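Local coordinates for putative isomerase (Sinorhizobium meliloti, PDB 2PPG), which is a putative isomerase of unspecified function, built like enolase-superfamily proteins from an N-terminal capping domain and a TIM-barrel domain, at residues P29-N34 with L39-N44; V47-D52 with Y72-P77; A169-L174 with V192-V197; E173-W178 with S184-A189. One frame throughout, in Å; residues are numbered along the deposited sequence.

Contact 1. Residues P29-N34 with L39-N44; sequences PGEEPN and LVRKAN
The first strand of a small antiparallel hairpin (38-41 paired with 46-49) is bordered by the loop 29-34, and Glu31 makes the polar link between them by reaching the backbone N-H groups of Lys42 and Ala43. Its chain is extended beyond CG (chi2 -172°), which carries the carboxylate past Val40 O, 3.6 Å from Glu31 CG, to the backbone of Lys42. There Glu31 OE2 accepts from Lys42 N at 2.9 Å with an N-H...O angle of 161°, the donor standing above the carboxylate plane. A water probably bridges the same Glu31 OE2 and Ala43 N. Glu31 OE1, which also accepts from Arg28 N, forms a weak salt bridge with Arg41 NE at 3.5 Å; the oxygen lies near the guanidinium plane, at its edge, although the two flat groups are turned 54° apart. Tyr23 O is the stronger partner of Arg41, and Leu39 CD1 sits 4.2 Å above the centre of one guanidinium face. Further back, Leu39 CB touches Glu31 O at 3.5 Å and Pro33 CD at 4.4 Å. Phe91 of the second subunit packs on Val40 and Asn34. A glutamate thus binds successive backbone N-H groups of a beta-hairpin turn, one directly and one probably through water.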
loop_
_atom_site.group_PDB
_atom_site.type_symbol
_atom_site.label_atom_id
_atom_site.label_comp_id
_atom_site.label_asym_id
_atom_site.label_seq_id
_atom_site.Cartn_x
_atom_site.Cartn_y
_atom_site.Cartn_z
ATOM N N PRO A 29 11.004 46.880 -6.438
ATOM C CA PRO A 29 12.340 47.450 -6.244
ATOM C C PRO A 29 13.480 46.648 -6.886
ATOM O O PRO A 29 14.115 47.137 -7.832
ATOM C CB PRO A 29 12.482 47.471 -4.723
ATOM C CG PRO A 29 11.058 47.631 -4.209
ATOM C CD PRO A 29 10.106 47.255 -5.329
ATOM N N GLY A 30 13.724 45.431 -6.395
ATOM C CA GLY A 30 14.858 44.620 -6.863
ATOM C C GLY A 30 14.577 43.691 -8.032
ATOM O O GLY A 30 15.064 42.561 -8.065
ATOM N N GLU A 31 13.801 44.174 -8.998
ATOM C CA GLU A 31 13.398 43.368 -10.143
ATOM C C GLU A 31 13.607 44.094 -11.476
ATOM O O GLU A 31 12.794 43.973 -12.387
ATOM C CB GLU A 31 11.934 42.951 -10.003
ATOM C CG GLU A 31 11.607 42.180 -8.735
ATOM C CD GLU A 31 10.187 41.633 -8.741
ATOM O OE1 GLU A 31 9.388 42.051 -9.613
ATOM O OE2 GLU A 31 9.870 40.779 -7.881
ATOM N N GLU A 32 14.704 44.837 -11.586
ATOM C CA GLU A 32 15.047 45.538 -12.816
ATOM C C GLU A 32 15.581 44.582 -13.884
ATOM O O GLU A 32 16.285 43.624 -13.563
ATOM C CB GLU A 32 16.100 46.614 -12.531
ATOM C CG GLU A 32 15.667 47.684 -11.528
ATOM C CD GLU A 32 16.196 47.445 -10.111
ATOM O OE1 GLU A 32 16.637 46.310 -9.798
ATOM O OE2 GLU A 32 16.169 48.406 -9.306
ATOM N N PRO A 33 15.241 44.829 -15.164
ATOM C CA PRO A 33 15.812 44.055 -16.275
ATOM C C PRO A 33 17.310 44.269 -16.408
ATOM O O PRO A 33 17.812 45.294 -15.964
ATOM C CB PRO A 33 15.096 44.619 -17.510
ATOM C CG PRO A 33 14.572 45.950 -17.091
ATOM C CD PRO A 33 14.260 45.823 -15.628
ATOM N N ASN A 34 18.010 43.314 -17.019
ATOM C CA ASN A 34 19.455 43.410 -17.209
ATOM C C ASN A 34 19.848 44.028 -18.546
ATOM O O ASN A 34 19.074 44.779 -19.131
ATOM C CB ASN A 34 20.123 42.040 -17.029
ATOM C CG ASN A 34 19.753 41.033 -18.126
ATOM O OD1 ASN A 34 19.162 41.374 -19.153
ATOM N ND2 ASN A 34 20.121 39.779 -17.905
ATOM N N LEU A 39 14.527 40.483 -16.648
ATOM C CA LEU A 39 14.360 40.672 -15.212
ATOM C C LEU A 39 14.136 39.329 -14.494
ATOM O O LEU A 39 13.831 38.316 -15.131
ATOM C CB LEU A 39 13.208 41.647 -14.917
ATOM C CG LEU A 39 11.763 41.263 -15.264
ATOM C CD1 LEU A 39 11.124 40.362 -14.203
ATOM C CD2 LEU A 39 10.912 42.511 -15.462
ATOM N N VAL A 40 14.286 39.336 -13.170
ATOM C CA VAL A 40 14.000 38.167 -12.345
ATOM C C VAL A 40 12.936 38.546 -11.330
ATOM O O VAL A 40 13.050 39.552 -10.641
ATOM C CB VAL A 40 15.280 37.637 -11.643
ATOM C CG1 VAL A 40 14.970 36.496 -10.702
ATOM C CG2 VAL A 40 16.277 37.192 -12.673
ATOM N N ARG A 41 11.890 37.744 -11.257
ATOM C CA ARG A 41 10.772 38.015 -10.365
ATOM C C ARG A 41 10.961 37.298 -9.028
ATOM O O ARG A 41 11.074 36.077 -8.977
ATOM C CB ARG A 41 9.479 37.567 -11.036
ATOM C CG ARG A 41 8.227 38.161 -10.457
ATOM C CD ARG A 41 7.342 38.692 -11.575
ATOM N NE ARG A 41 7.509 40.129 -11.789
ATOM C CZ ARG A 41 7.182 40.761 -12.912
ATOM N NH1 ARG A 41 6.702 40.082 -13.945
ATOM N NH2 ARG A 41 7.354 42.071 -13.010
ATOM N N LYS A 42 10.987 38.069 -7.952
ATOM C CA LYS A 42 11.312 37.551 -6.627
ATOM C C LYS A 42 10.336 36.464 -6.144
ATOM O O LYS A 42 10.758 35.423 -5.640
ATOM C CB LYS A 42 11.397 38.714 -5.624
ATOM C CG LYS A 42 11.823 38.331 -4.210
ATOM C CD LYS A 42 13.319 38.551 -3.954
ATOM C CE LYS A 42 13.667 38.193 -2.509
ATOM N NZ LYS A 42 15.005 38.710 -2.096
ATOM N N ALA A 43 9.038 36.695 -6.325
ATOM C CA ALA A 43 8.009 35.764 -5.840
ATOM C C ALA A 43 8.203 34.329 -6.313
ATOM O O ALA A 43 7.823 33.394 -5.611
ATOM C CB ALA A 43 6.624 36.245 -6.228
ATOM N N ASN A 44 8.787 34.155 -7.498
ATOM C CA ASN A 44 8.995 32.815 -8.040
ATOM C C ASN A 44 10.387 32.587 -8.630
ATOM O O ASN A 44 10.606 31.624 -9.360
ATOM C CB ASN A 44 7.906 32.471 -9.067
ATOM C CG ASN A 44 7.908 33.408 -10.269
ATOM O OD1 ASN A 44 8.792 34.257 -10.421
ATOM N ND2 ASN A 44 6.917 33.253 -11.130
HETATM O O HOH W 1 7.847 39.412 -7.589
#

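Contact 2. Residues V47-D52 with Y72-P77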
loop_
_atom_site.group_PDB
_atom_site.type_symbol
_atom_site.label_atom_id
_atom_site.label_comp_id
_atom_site.label_asym_id
_atom_site.label_seq_id
_atom_site.Cartn_x
_atom_site.Cartn_y
_atom_site.Cartn_z
ATOM N N VAL A 47 12.851 33.998 -14.420
ATOM C CA VAL A 47 13.322 35.008 -15.361
ATOM C C VAL A 47 12.249 35.350 -16.411
ATOM O O VAL A 47 11.613 34.453 -16.988
ATOM C CB VAL A 47 14.653 34.549 -16.081
ATOM C CG1 VAL A 47 14.407 33.416 -17.080
ATOM C CG2 VAL A 47 15.362 35.720 -16.773
ATOM N N TYR A 48 12.064 36.650 -16.647
ATOM C CA TYR A 48 11.110 37.172 -17.637
ATOM C C TYR A 48 11.784 38.153 -18.594
ATOM O O TYR A 48 12.713 38.863 -18.202
ATOM C CB TYR A 48 9.945 37.882 -16.934
ATOM C CG TYR A 48 9.049 36.958 -16.144
ATOM C CD1 TYR A 48 7.960 36.347 -16.738
ATOM C CD2 TYR A 48 9.299 36.693 -14.800
ATOM C CE1 TYR A 48 7.146 35.498 -16.033
ATOM C CE2 TYR A 48 8.487 35.849 -14.081
ATOM C CZ TYR A 48 7.414 35.249 -14.706
ATOM O OH TYR A 48 6.598 34.396 -14.002
ATOM N N PRO A 49 11.334 38.183 -19.864
ATOM C CA PRO A 49 11.691 39.286 -20.763
ATOM C C PRO A 49 10.707 40.465 -20.607
ATOM O O PRO A 49 9.577 40.270 -20.151
ATOM C CB PRO A 49 11.566 38.652 -22.146
ATOM C CG PRO A 49 10.543 37.607 -21.986
ATOM C CD PRO A 49 10.493 37.182 -20.543
ATOM N N THR A 50 11.140 41.673 -20.956
ATOM C CA THR A 50 10.262 42.848 -20.877
ATOM C C THR A 50 9.404 42.954 -22.131
ATOM O O THR A 50 8.338 43.556 -22.122
ATOM C CB THR A 50 11.057 44.154 -20.674
ATOM O OG1 THR A 50 12.265 44.114 -21.448
ATOM C CG2 THR A 50 11.425 44.325 -19.205
ATOM N N PHE A 51 9.873 42.332 -23.201
ATOM C CA PHE A 51 9.183 42.309 -24.483
ATOM C C PHE A 51 8.487 40.957 -24.687
ATOM O O PHE A 51 8.816 39.980 -24.016
ATOM C CB PHE A 51 10.224 42.497 -25.574
ATOM C CG PHE A 51 11.397 41.568 -25.434
ATOM C CD1 PHE A 51 11.411 40.346 -26.090
ATOM C CD2 PHE A 51 12.468 41.895 -24.602
ATOM C CE1 PHE A 51 12.477 39.479 -25.950
ATOM C CE2 PHE A 51 13.544 41.038 -24.465
ATOM C CZ PHE A 51 13.545 39.824 -25.144
ATOM N N ASP A 52 7.537 40.884 -25.613
ATOM C CA ASP A 52 6.964 39.582 -25.981
ATOM C C ASP A 52 7.688 39.024 -27.192
ATOM O O ASP A 52 8.049 39.767 -28.102
ATOM C CB ASP A 52 5.464 39.687 -26.261
ATOM C CG ASP A 52 4.637 39.878 -24.984
ATOM O OD1 ASP A 52 5.163 39.584 -23.881
ATOM O OD2 ASP A 52 3.467 40.320 -25.085
ATOM N N TYR A 72 7.253 28.451 -27.578
ATOM C CA TYR A 72 7.789 29.512 -26.731
ATOM C C TYR A 72 9.065 30.020 -27.343
ATOM O O TYR A 72 9.782 29.263 -28.021
ATOM C CB TYR A 72 8.137 28.981 -25.347
ATOM C CG TYR A 72 7.003 28.994 -24.373
ATOM C CD1 TYR A 72 5.793 28.346 -24.651
ATOM C CD2 TYR A 72 7.137 29.632 -23.161
ATOM C CE1 TYR A 72 4.743 28.351 -23.730
ATOM C CE2 TYR A 72 6.109 29.641 -22.249
ATOM C CZ TYR A 72 4.914 28.999 -22.530
ATOM O OH TYR A 72 3.913 29.040 -21.587
ATOM N N GLY A 73 9.341 31.297 -27.095
ATOM C CA GLY A 73 10.592 31.914 -27.498
ATOM C C GLY A 73 10.972 33.009 -26.536
ATOM O O GLY A 73 11.801 33.856 -26.849
ATOM N N LEU A 74 10.347 32.990 -25.362
ATOM C CA LEU A 74 10.612 33.929 -24.288
ATOM C C LEU A 74 12.100 34.100 -23.995
ATOM O O LEU A 74 12.592 35.215 -23.893
ATOM C CB LEU A 74 9.895 33.456 -23.022
ATOM C CG LEU A 74 8.537 34.051 -22.626
ATOM C CD1 LEU A 74 7.796 34.726 -23.781
ATOM C CD2 LEU A 74 7.681 32.993 -21.956
ATOM N N VAL A 75 12.809 32.984 -23.881
ATOM C CA VAL A 75 14.202 32.971 -23.458
ATOM C C VAL A 75 15.026 32.092 -24.389
ATOM O O VAL A 75 14.691 30.944 -24.611
ATOM C CB VAL A 75 14.336 32.407 -22.026
ATOM C CG1 VAL A 75 15.797 32.340 -21.598
ATOM C CG2 VAL A 75 13.556 33.255 -21.047
ATOM N N ALA A 76 16.112 32.644 -24.918
ATOM C CA ALA A 76 17.051 31.909 -25.756
ATOM C C ALA A 76 16.376 31.202 -26.933
ATOM O O ALA A 76 16.588 30.003 -27.156
ATOM C CB ALA A 76 17.842 30.926 -24.912
ATOM N N PRO A 77 15.572 31.942 -27.706
ATOM C CA PRO A 77 14.812 31.272 -28.755
ATOM C C PRO A 77 15.676 30.720 -29.893
ATOM O O PRO A 77 15.201 29.880 -30.655
ATOM C CB PRO A 77 13.870 32.371 -29.263
ATOM C CG PRO A 77 14.570 33.636 -28.954
ATOM C CD PRO A 77 15.320 33.395 -27.682
#
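Val47 lies on the second strand (46-49) of the two-stranded hairpin in the capping domain, and its CG1 methyl meets Val75 CG2 at 4.1 Å. Val75 belongs to the loop that leads from strand 66-72 of the domain's main antiparallel sheet into helix 77-92, so the contact ties the hairpin to that connection. A chi1 of 71° makes CG1, set between the backbone N and the carbonyl carbon, the Val47 methyl that meets Val75. Met111 of the second subunit packs on both valines, while Val47 O accepts from Arg114 NH2 of that subunit; the methyl pair therefore borders a chain interface. Tyr48 directs its CB away from the loop; its side chain packs on Leu39 and makes a cation-pi contact with Arg41. Pro49 directs its CB at the loop, its CA 6.5 Å from Leu74 CA. The two side chains cross at about a right angle, with Pro49 CG 4.1 Å from Leu74 CG. The same ring carbon, Pro49 CG, lies 3.7 Å from Leu74 O, a carbonyl that accepts a hydrogen bond from Arg53 NH2. Beyond the strand, the chain bends so that Pro49 CB rests 3.7 Å above the plane of the Phe51 ring, offset toward its rim.

Contact 3. Residues A169-L174 with V192-V197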
loop_
_atom_site.group_PDB
_atom_site.type_symbol
_atom_site.label_atom_id
_atom_site.label_comp_id
_atom_site.label_asym_id
_atom_site.label_seq_id
_atom_site.Cartn_x
_atom_site.Cartn_y
_atom_site.Cartn_z
ATOM N N ALA A 169 -8.036 47.077 -5.056
ATOM C CA ALA A 169 -9.263 47.700 -5.554
ATOM C C ALA A 169 -9.234 48.003 -7.061
ATOM O O ALA A 169 -10.248 47.863 -7.753
ATOM C CB ALA A 169 -9.557 48.973 -4.763
ATOM N N LYS A 170 -8.078 48.426 -7.567
ATOM C CA LYS A 170 -7.928 48.647 -8.999
ATOM C C LYS A 170 -8.032 47.328 -9.784
ATOM O O LYS A 170 -8.586 47.302 -10.894
ATOM C CB LYS A 170 -6.635 49.413 -9.322
ATOM C CG LYS A 170 -6.799 50.945 -9.236
ATOM C CD LYS A 170 -5.768 51.741 -10.075
ATOM C CE LYS A 170 -4.726 52.499 -9.221
ATOM N NZ LYS A 170 -3.359 51.891 -9.253
ATOM N N ARG A 171 -7.533 46.237 -9.202
ATOM C CA ARG A 171 -7.624 44.931 -9.856
ATOM C C ARG A 171 -9.060 44.390 -9.846
ATOM O O ARG A 171 -9.540 43.817 -10.841
ATOM C CB ARG A 171 -6.663 43.933 -9.212
ATOM C CG ARG A 171 -5.192 44.284 -9.400
ATOM C CD ARG A 171 -4.300 43.147 -8.967
ATOM N NE ARG A 171 -4.274 42.961 -7.525
ATOM C CZ ARG A 171 -3.403 43.554 -6.716
ATOM N NH1 ARG A 171 -2.494 44.391 -7.210
ATOM N NH2 ARG A 171 -3.444 43.320 -5.410
ATOM N N ALA A 172 -9.746 44.588 -8.722
ATOM C CA ALA A 172 -11.149 44.199 -8.592
ATOM C C ALA A 172 -11.969 44.923 -9.632
ATOM O O ALA A 172 -12.854 44.336 -10.257
ATOM C CB ALA A 172 -11.662 44.522 -7.204
ATOM N N GLU A 173 -11.664 46.204 -9.821
ATOM C CA GLU A 173 -12.374 46.997 -10.817
ATOM C C GLU A 173 -12.145 46.464 -12.219
ATOM O O GLU A 173 -13.072 46.432 -13.028
ATOM C CB GLU A 173 -12.013 48.482 -10.727
ATOM C CG GLU A 173 -12.922 49.255 -9.796
ATOM C CD GLU A 173 -14.399 49.045 -10.115
ATOM O OE1 GLU A 173 -14.794 49.281 -11.282
ATOM O OE2 GLU A 173 -15.165 48.664 -9.197
ATOM N N LEU A 174 -10.915 46.036 -12.496
ATOM C CA LEU A 174 -10.610 45.444 -13.783
ATOM C C LEU A 174 -11.459 44.199 -13.971
ATOM O O LEU A 174 -12.118 44.048 -14.996
ATOM C CB LEU A 174 -9.120 45.128 -13.933
ATOM C CG LEU A 174 -8.710 44.799 -15.379
ATOM C CD1 LEU A 174 -9.402 45.726 -16.383
ATOM C CD2 LEU A 174 -7.201 44.850 -15.562
ATOM N N VAL A 192 1.129 38.779 -7.339
ATOM C CA VAL A 192 0.610 40.121 -7.533
ATOM C C VAL A 192 -0.196 40.550 -6.310
ATOM O O VAL A 192 -0.391 41.745 -6.072
ATOM C CB VAL A 192 -0.231 40.205 -8.843
ATOM C CG1 VAL A 192 -1.346 41.230 -8.741
ATOM C CG2 VAL A 192 0.669 40.488 -10.043
ATOM N N ALA A 193 -0.634 39.570 -5.523
ATOM C CA ALA A 193 -1.475 39.824 -4.357
ATOM C C ALA A 193 -0.691 40.479 -3.222
ATOM O O ALA A 193 -0.268 39.812 -2.277
ATOM C CB ALA A 193 -2.131 38.536 -3.887
ATOM N N ASP A 194 -0.521 41.794 -3.320
ATOM C CA ASP A 194 0.317 42.558 -2.392
ATOM C C ASP A 194 -0.115 42.422 -0.945
ATOM O O ASP A 194 0.725 42.232 -0.069
ATOM C CB ASP A 194 0.340 44.033 -2.788
ATOM C CG ASP A 194 0.774 44.241 -4.226
ATOM O OD1 ASP A 194 1.869 43.756 -4.599
ATOM O OD2 ASP A 194 0.011 44.887 -4.981
ATOM N N ASP A 195 -1.420 42.510 -0.701
ATOM C CA ASP A 195 -1.965 42.432 0.656
ATOM C C ASP A 195 -2.117 40.991 1.162
ATOM O O ASP A 195 -2.654 40.766 2.250
ATOM C CB ASP A 195 -3.321 43.152 0.735
ATOM C CG ASP A 195 -3.268 44.593 0.226
ATOM O OD1 ASP A 195 -4.233 45.345 0.489
ATOM O OD2 ASP A 195 -2.279 44.971 -0.444
ATOM N N GLY A 196 -1.644 40.022 0.374
ATOM C CA GLY A 196 -1.822 38.601 0.682
ATOM C C GLY A 196 -3.085 38.044 0.043
ATOM O O GLY A 196 -4.151 38.665 0.113
ATOM N N VAL A 197 -2.971 36.864 -0.568
ATOM C CA VAL A 197 -4.083 36.236 -1.313
ATOM C C VAL A 197 -5.456 36.218 -0.610
ATOM O O VAL A 197 -6.490 36.316 -1.279
ATOM C CB VAL A 197 -3.739 34.792 -1.816
ATOM C CG1 VAL A 197 -2.586 34.817 -2.811
ATOM C CG2 VAL A 197 -3.455 33.844 -0.651
#
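Arg171 lays its outer chain along the Val192 side chain, the two running past each other in opposite directions. Val192 CG1 makes the overlap, 3.5 Å from the methylene Arg171 CD and 3.6 Å from Arg171 NE. A bend at chi3 (-71°) swings the guanidinium over the backbone, so that Val192 O stands 3.2 Å above one face of the group, displaced toward its rim. Val192 O is 3.5 Å from Arg171 NH2, but the angle is too poor for a hydrogen bond. Arg171 lies on helix 168-180 of the TIM barrel, whereas 192-197 lies in the loop from the C-terminal end of strand 185-189 and reaches the start of helix 197-208. A type I turn from Ala193, closed by Gly196 N to Ala193 O at 3.0 Å, ends at Gly196, the N-cap residue of that helix. Asp194, within the turn, brings OD2 to the guanidinium edge, near its plane, for a weak salt bridge to Arg171 NH1 at 3.4 Å and 155°. The carboxylate and guanidinium planes are 67° apart, far from a coplanar two-pronged pairing. The main polar partners lie beyond the two segments: Glu200 for Arg171 NE and Arg28 for Asp194 OD1.

Contact 4. Residues E173-W178 with S184-A189; sequences ELAAAW and SSFKFA
Helix residues 173-178 lie against the outer surface of strand 185-189, their backbones closest at Ala175 and Phe186, whose CA atoms are 7.5 Å apart; the CA atoms of Trp178 and Ser184 are 8.3 Å apart. Within the helix, i to i+4 bonds join Ala177 N to Glu173 O at 3.0 Å and Trp178 N to Leu174 O at 3.2 Å. The strand runs parallel to its barrel neighbours 155-161 and 213-217, and Phe186 and Lys187 bond through their backbones to these strands. No polar bond links helix to strand, and one side chain, Phe186, supplies the strand's share of the touching atoms. Its CB is directed at the helix, and chi1 of -59°, with CG anti to the carbonyl carbon, sends the ring toward the helix so that the CE1 corner makes the closest approaches. Phe186 CE1 is 3.6 Å from Ala175 O, which meets the ring obliquely, and 4.2 Å from Ala175 CB. Trp178 CB comes to the ring edge, near its plane, 4.5 Å from Phe186 CE1. The indole of Trp178 then leads off from the strand, meeting Phe183 edge-to-face and Lys181 in a cation-pi contact. Residues along the strand alternate: Lys187, adjacent to Phe186, points the other way, and its NZ forms salt bridges with Glu243 and Glu344 of other barrel strands, whereas Phe188 packs outward on Leu204 of helix 197-208. Parallel strands 155-161 and 185-189, joined through helix 168-180, which covers Phe186, form a beta-alpha-beta unit of a TIM barrel.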
loop_
_atom_site.group_PDB
_atom_site.type_symbol
_atom_site.label_atom_id
_atom_site.label_comp_id
_atom_site.label_asym_id
_atom_site.label_seq_id
_atom_site.Cartn_x
_atom_site.Cartn_y
_atom_site.Cartn_z
ATOM N N GLU A 173 -11.664 46.204 -9.821
ATOM C CA GLU A 173 -12.374 46.997 -10.817
ATOM C C GLU A 173 -12.145 46.464 -12.219
ATOM O O GLU A 173 -13.072 46.432 -13.028
ATOM C CB GLU A 173 -12.013 48.482 -10.727
ATOM C CG GLU A 173 -12.922 49.255 -9.796
ATOM C CD GLU A 173 -14.399 49.045 -10.115
ATOM O OE1 GLU A 173 -14.794 49.281 -11.282
ATOM O OE2 GLU A 173 -15.165 48.664 -9.197
ATOM N N LEU A 174 -10.915 46.036 -12.496
ATOM C CA LEU A 174 -10.610 45.444 -13.783
ATOM C C LEU A 174 -11.459 44.199 -13.971
ATOM O O LEU A 174 -12.118 44.048 -14.996
ATOM C CB LEU A 174 -9.120 45.128 -13.933
ATOM C CG LEU A 174 -8.710 44.799 -15.379
ATOM C CD1 LEU A 174 -9.402 45.726 -16.383
ATOM C CD2 LEU A 174 -7.201 44.850 -15.562
ATOM N N ALA A 175 -11.473 43.324 -12.972
ATOM C CA ALA A 175 -12.341 42.151 -13.021
ATOM C C ALA A 175 -13.739 42.571 -13.429
ATOM O O ALA A 175 -14.298 42.032 -14.390
ATOM C CB ALA A 175 -12.380 41.446 -11.673
ATOM N N ALA A 176 -14.282 43.552 -12.701
ATOM C CA ALA A 176 -15.655 44.032 -12.890
ATOM C C ALA A 176 -15.944 44.511 -14.319
ATOM O O ALA A 176 -17.060 44.344 -14.821
ATOM C CB ALA A 176 -15.976 45.134 -11.879
ATOM N N ALA A 177 -14.935 45.099 -14.960
ATOM C CA ALA A 177 -15.050 45.551 -16.341
ATOM C C ALA A 177 -15.249 44.372 -17.288
ATOM O O ALA A 177 -16.163 44.377 -18.118
ATOM C CB ALA A 177 -13.823 46.338 -16.733
ATOM N N TRP A 178 -14.401 43.358 -17.150
ATOM C CA TRP A 178 -14.512 42.154 -17.965
ATOM C C TRP A 178 -15.753 41.355 -17.615
ATOM O O TRP A 178 -16.268 40.609 -18.445
ATOM C CB TRP A 178 -13.262 41.300 -17.820
ATOM C CG TRP A 178 -12.149 41.851 -18.609
ATOM C CD1 TRP A 178 -11.083 42.555 -18.142
ATOM C CD2 TRP A 178 -11.996 41.783 -20.029
ATOM N NE1 TRP A 178 -10.264 42.922 -19.185
ATOM C CE2 TRP A 178 -10.806 42.457 -20.353
ATOM C CE3 TRP A 178 -12.756 41.224 -21.057
ATOM C CZ2 TRP A 178 -10.351 42.586 -21.663
ATOM C CZ3 TRP A 178 -12.301 41.342 -22.360
ATOM C CH2 TRP A 178 -11.109 42.017 -22.653
ATOM N N SER A 184 -17.472 35.365 -16.609
ATOM C CA SER A 184 -17.862 35.044 -15.232
ATOM C C SER A 184 -16.926 34.050 -14.536
ATOM O O SER A 184 -17.321 33.373 -13.585
ATOM C CB SER A 184 -19.292 34.528 -15.211
ATOM O OG SER A 184 -19.469 33.595 -16.265
ATOM N N SER A 185 -15.689 33.965 -15.023
ATOM C CA SER A 185 -14.660 33.125 -14.408
ATOM C C SER A 185 -13.368 33.917 -14.405
ATOM O O SER A 185 -13.070 34.629 -15.369
ATOM C CB SER A 185 -14.474 31.819 -15.172
ATOM O OG SER A 185 -15.581 30.965 -15.010
ATOM N N PHE A 186 -12.614 33.812 -13.316
ATOM C CA PHE A 186 -11.456 34.676 -13.109
ATOM C C PHE A 186 -10.319 33.919 -12.454
ATOM O O PHE A 186 -10.548 32.965 -11.713
ATOM C CB PHE A 186 -11.866 35.903 -12.265
ATOM C CG PHE A 186 -12.965 36.712 -12.902
ATOM C CD1 PHE A 186 -12.664 37.782 -13.732
ATOM C CD2 PHE A 186 -14.296 36.352 -12.736
ATOM C CE1 PHE A 186 -13.682 38.487 -14.371
ATOM C CE2 PHE A 186 -15.309 37.046 -13.367
ATOM C CZ PHE A 186 -15.004 38.111 -14.190
ATOM N N LYS A 187 -9.093 34.329 -12.754
ATOM C CA LYS A 187 -7.924 33.838 -12.038
ATOM C C LYS A 187 -6.957 34.990 -11.796
ATOM O O LYS A 187 -6.619 35.728 -12.714
ATOM C CB LYS A 187 -7.222 32.736 -12.835
ATOM C CG LYS A 187 -6.174 31.977 -12.040
ATOM C CD LYS A 187 -5.519 30.912 -12.873
ATOM C CE LYS A 187 -4.440 31.490 -13.761
ATOM N NZ LYS A 187 -4.113 30.526 -14.838
ATOM N N PHE A 188 -6.511 35.150 -10.562
ATOM C CA PHE A 188 -5.454 36.112 -10.258
ATOM C C PHE A 188 -4.173 35.389 -9.885
ATOM O O PHE A 188 -4.208 34.300 -9.315
ATOM C CB PHE A 188 -5.875 37.027 -9.112
ATOM C CG PHE A 188 -6.001 36.330 -7.787
ATOM C CD1 PHE A 188 -4.952 36.348 -6.869
ATOM C CD2 PHE A 188 -7.159 35.683 -7.442
ATOM C CE1 PHE A 188 -5.063 35.726 -5.640
ATOM C CE2 PHE A 188 -7.272 35.059 -6.213
ATOM C CZ PHE A 188 -6.223 35.083 -5.315
ATOM N N ALA A 189 -3.039 36.006 -10.201
ATOM C CA ALA A 189 -1.724 35.465 -9.815
ATOM C C ALA A 189 -1.361 35.920 -8.412
ATOM O O ALA A 189 -1.506 37.093 -8.087
ATOM C CB ALA A 189 -0.643 35.900 -10.808
#

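Contacts 2 and 4 are buried and mainly apolar, with carbons also resting on a backbone carbonyl oxygen, whereas contacts 1 and 3 are partly exposed and combine a weak arginine-carboxylate bridge with apolar contact; contact 1 adds a direct backbone N-H bond to its glutamate. Contacts 1 and 2 share the small hairpin of the capping domain, one using each strand: Leu39 O lies 2.9 Å from Tyr48 N, a probable hydrogen bond, and both contacts touch the second subunit. Contacts 3 and 4 both use helix 168-180, through Arg171 and through Ala175 and Trp178 respectively, and meet where Val197 CG1 lies 3.9 Å from Phe188 CE1. Contacts 1 and 3 do not touch, their nearest atoms being about 6 Å apart.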